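Local coordinates for protein alpha-rhamnosidase (Dictyoglomus thermophilum, PDB 6I60) that probably hydrolyses terminal non-reducing alpha-L-rhamnose residues from alpha-L-rhamnosides, at residues A[514-518]-A[519-523]. Numbering follows the deposited sequence.
Sequences AEEAI and FNFDM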
loop_
_atom_site.group_PDB
_atom_site.type_symbol
_atom_site.label_atom_id
_atom_site.label_comp_id
_atom_site.label_asym_id
_atom_site.label_seq_id
_atom_site.Cartn_x
_atom_site.Cartn_y
_atom_site.Cartn_z
ATOM N N ALA A 514 0.431 -1.112 -8.409
ATOM C CA ALA A 514 1.281 -0.211 -7.636
ATOM C C ALA A 514 1.140 1.231 -8.109
ATOM O O ALA A 514 1.174 2.161 -7.296
ATOM C CB ALA A 514 2.738 -0.667 -7.713
ATOM N N GLU A 515 0.982 1.437 -9.419
ATOM C CA GLU A 515 0.832 2.794 -9.935
ATOM C C GLU A 515 -0.487 3.420 -9.500
ATOM O O GLU A 515 -0.545 4.630 -9.248
ATOM C CB GLU A 515 0.943 2.792 -11.460
ATOM C CG GLU A 515 1.021 4.177 -12.082
ATOM C CD GLU A 515 1.288 4.133 -13.574
ATOM O OE1 GLU A 515 0.603 3.367 -14.282
ATOM O OE2 GLU A 515 2.185 4.867 -14.040
ATOM N N GLU A 516 -1.549 2.618 -9.396
ATOM C CA GLU A 516 -2.832 3.154 -8.956
ATOM C C GLU A 516 -2.780 3.579 -7.494
ATOM O O GLU A 516 -3.262 4.662 -7.139
ATOM C CB GLU A 516 -3.934 2.117 -9.175
ATOM C CG GLU A 516 -5.169 2.322 -8.310
ATOM C CD GLU A 516 -5.130 1.503 -7.033
ATOM O OE1 GLU A 516 -5.357 2.080 -5.949
ATOM O OE2 GLU A 516 -4.867 0.285 -7.113
ATOM N N ALA A 517 -2.194 2.741 -6.635
ATOM C CA ALA A 517 -2.139 3.051 -5.209
ATOM C C ALA A 517 -1.317 4.306 -4.946
ATOM O O ALA A 517 -1.646 5.102 -4.057
ATOM C CB ALA A 517 -1.566 1.861 -4.440
ATOM N N ILE A 518 -0.242 4.501 -5.712
ATOM C CA ILE A 518 0.579 5.696 -5.547
ATOM C C ILE A 518 -0.224 6.943 -5.896
ATOM O O ILE A 518 -0.150 7.963 -5.200
ATOM C CB ILE A 518 1.859 5.577 -6.394
ATOM C CG1 ILE A 518 2.845 4.617 -5.728
ATOM C CG2 ILE A 518 2.503 6.936 -6.599
ATOM C CD1 ILE A 518 4.035 4.271 -6.595
ATOM N N PHE A 519 -1.019 6.876 -6.968
ATOM C CA PHE A 519 -1.836 8.022 -7.358
ATOM C C PHE A 519 -2.907 8.336 -6.322
ATOM O O PHE A 519 -3.254 9.506 -6.128
ATOM C CB PHE A 519 -2.486 7.770 -8.718
ATOM C CG PHE A 519 -1.765 8.418 -9.862
ATOM C CD1 PHE A 519 -0.934 7.675 -10.684
ATOM C CD2 PHE A 519 -1.913 9.773 -10.112
ATOM C CE1 PHE A 519 -0.264 8.270 -11.735
ATOM C CE2 PHE A 519 -1.246 10.374 -11.163
ATOM C CZ PHE A 519 -0.420 9.622 -11.975
ATOM N N ASN A 520 -3.432 7.315 -5.647
ATOM C CA ASN A 520 -4.536 7.508 -4.716
ATOM C C ASN A 520 -4.086 7.697 -3.274
ATOM O O ASN A 520 -4.742 8.430 -2.524
ATOM C CB ASN A 520 -5.498 6.319 -4.788
ATOM C CG ASN A 520 -6.461 6.423 -5.950
ATOM O OD1 ASN A 520 -7.052 7.476 -6.190
ATOM N ND2 ASN A 520 -6.624 5.326 -6.681
ATOM N N PHE A 521 -2.990 7.060 -2.866
ATOM C CA PHE A 521 -2.584 7.056 -1.468
ATOM C C PHE A 521 -1.086 7.296 -1.356
ATOM O O PHE A 521 -0.326 7.072 -2.301
ATOM C CB PHE A 521 -2.960 5.735 -0.781
ATOM C CG PHE A 521 -4.317 5.214 -1.172
ATOM C CD1 PHE A 521 -5.470 5.820 -0.702
ATOM C CD2 PHE A 521 -4.438 4.122 -2.015
ATOM C CE1 PHE A 521 -6.717 5.345 -1.062
ATOM C CE2 PHE A 521 -5.683 3.644 -2.377
ATOM C CZ PHE A 521 -6.822 4.258 -1.900
ATOM N N ASP A 522 -0.675 7.772 -0.182
ATOM C CA ASP A 522 0.738 7.924 0.152
ATOM C C ASP A 522 1.312 6.543 0.446
ATOM O O ASP A 522 0.993 5.939 1.476
ATOM C CB ASP A 522 0.904 8.861 1.345
ATOM C CG ASP A 522 2.357 9.179 1.646
ATOM O OD1 ASP A 522 2.618 10.196 2.324
ATOM O OD2 ASP A 522 3.239 8.412 1.207
ATOM N N MET A 523 2.160 6.039 -0.452
ATOM C CA MET A 523 2.614 4.656 -0.388
ATOM C C MET A 523 4.118 4.490 -0.233
ATOM O O MET A 523 4.589 3.348 -0.188
ATOM C CB MET A 523 2.163 3.893 -1.642
ATOM C CG MET A 523 0.694 4.051 -1.978
ATOM S SD MET A 523 -0.342 2.871 -1.100
ATOM C CE MET A 523 0.657 1.390 -1.220
#
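Met-523 folds back over Ala-517 at the C-terminal end of helix 514-520. This short helix belongs to the six-hairpin glycosidase domain, the helical catalytic domain of bacterial alpha-L-rhamnosidases. Here the chain leaves the helix at Phe-521 and turns back on its last turn. The packed part centres on Ala-517. Ala-517 O accepts a hydrogen bond from Phe-521 N (2.7 Å) and a weak one from Asn-520 N. Phe-519 N and Asn-520 N bond in turn to the carbonyls of Glu-515 and Glu-516, continuing the i to i+4 ladder. Met-523 SD lies 3.7 Å from Ala-517 CB, and its methyl CE reaches the same CB. Bends at chi2 (-86°) and chi3 (-41°) bring the thioether round to Ala-517 CB. Met-523 CB also meets Ile-518 CG1, at 4.2 Å. With an alanine at Met-523 the thioether and its methyl would be gone, and a gap is likely to open beside Ala-517 CB.

Phe-521 lies against the same turn, with CD2 4.4 Å from Ala-517 CB. Asn-520 CB sits over the centre of one face of the Phe-521 ring. The side of Glu-516 and Asn-520 is looser but still buried; solvent lies toward the partly exposed Asp-522. Glu-516 OE1 and Asn-520 ND2 are 3.6 Å apart, their carboxylate and amide planes turned by 43°. Asn-520 OD1 bonds to Tyr-831 OH and ND2 to Asp-827 OD2, both on helix 826-835. Glu-515 has outside partners too, with a salt bridge to Arg-765 and a hydrogen bond to Tyr-575. At its backbone, the carbonyl O of Glu-515 meets the edge of the Phe-519 ring in plane, 3.4 Å from Phe-519 CD1.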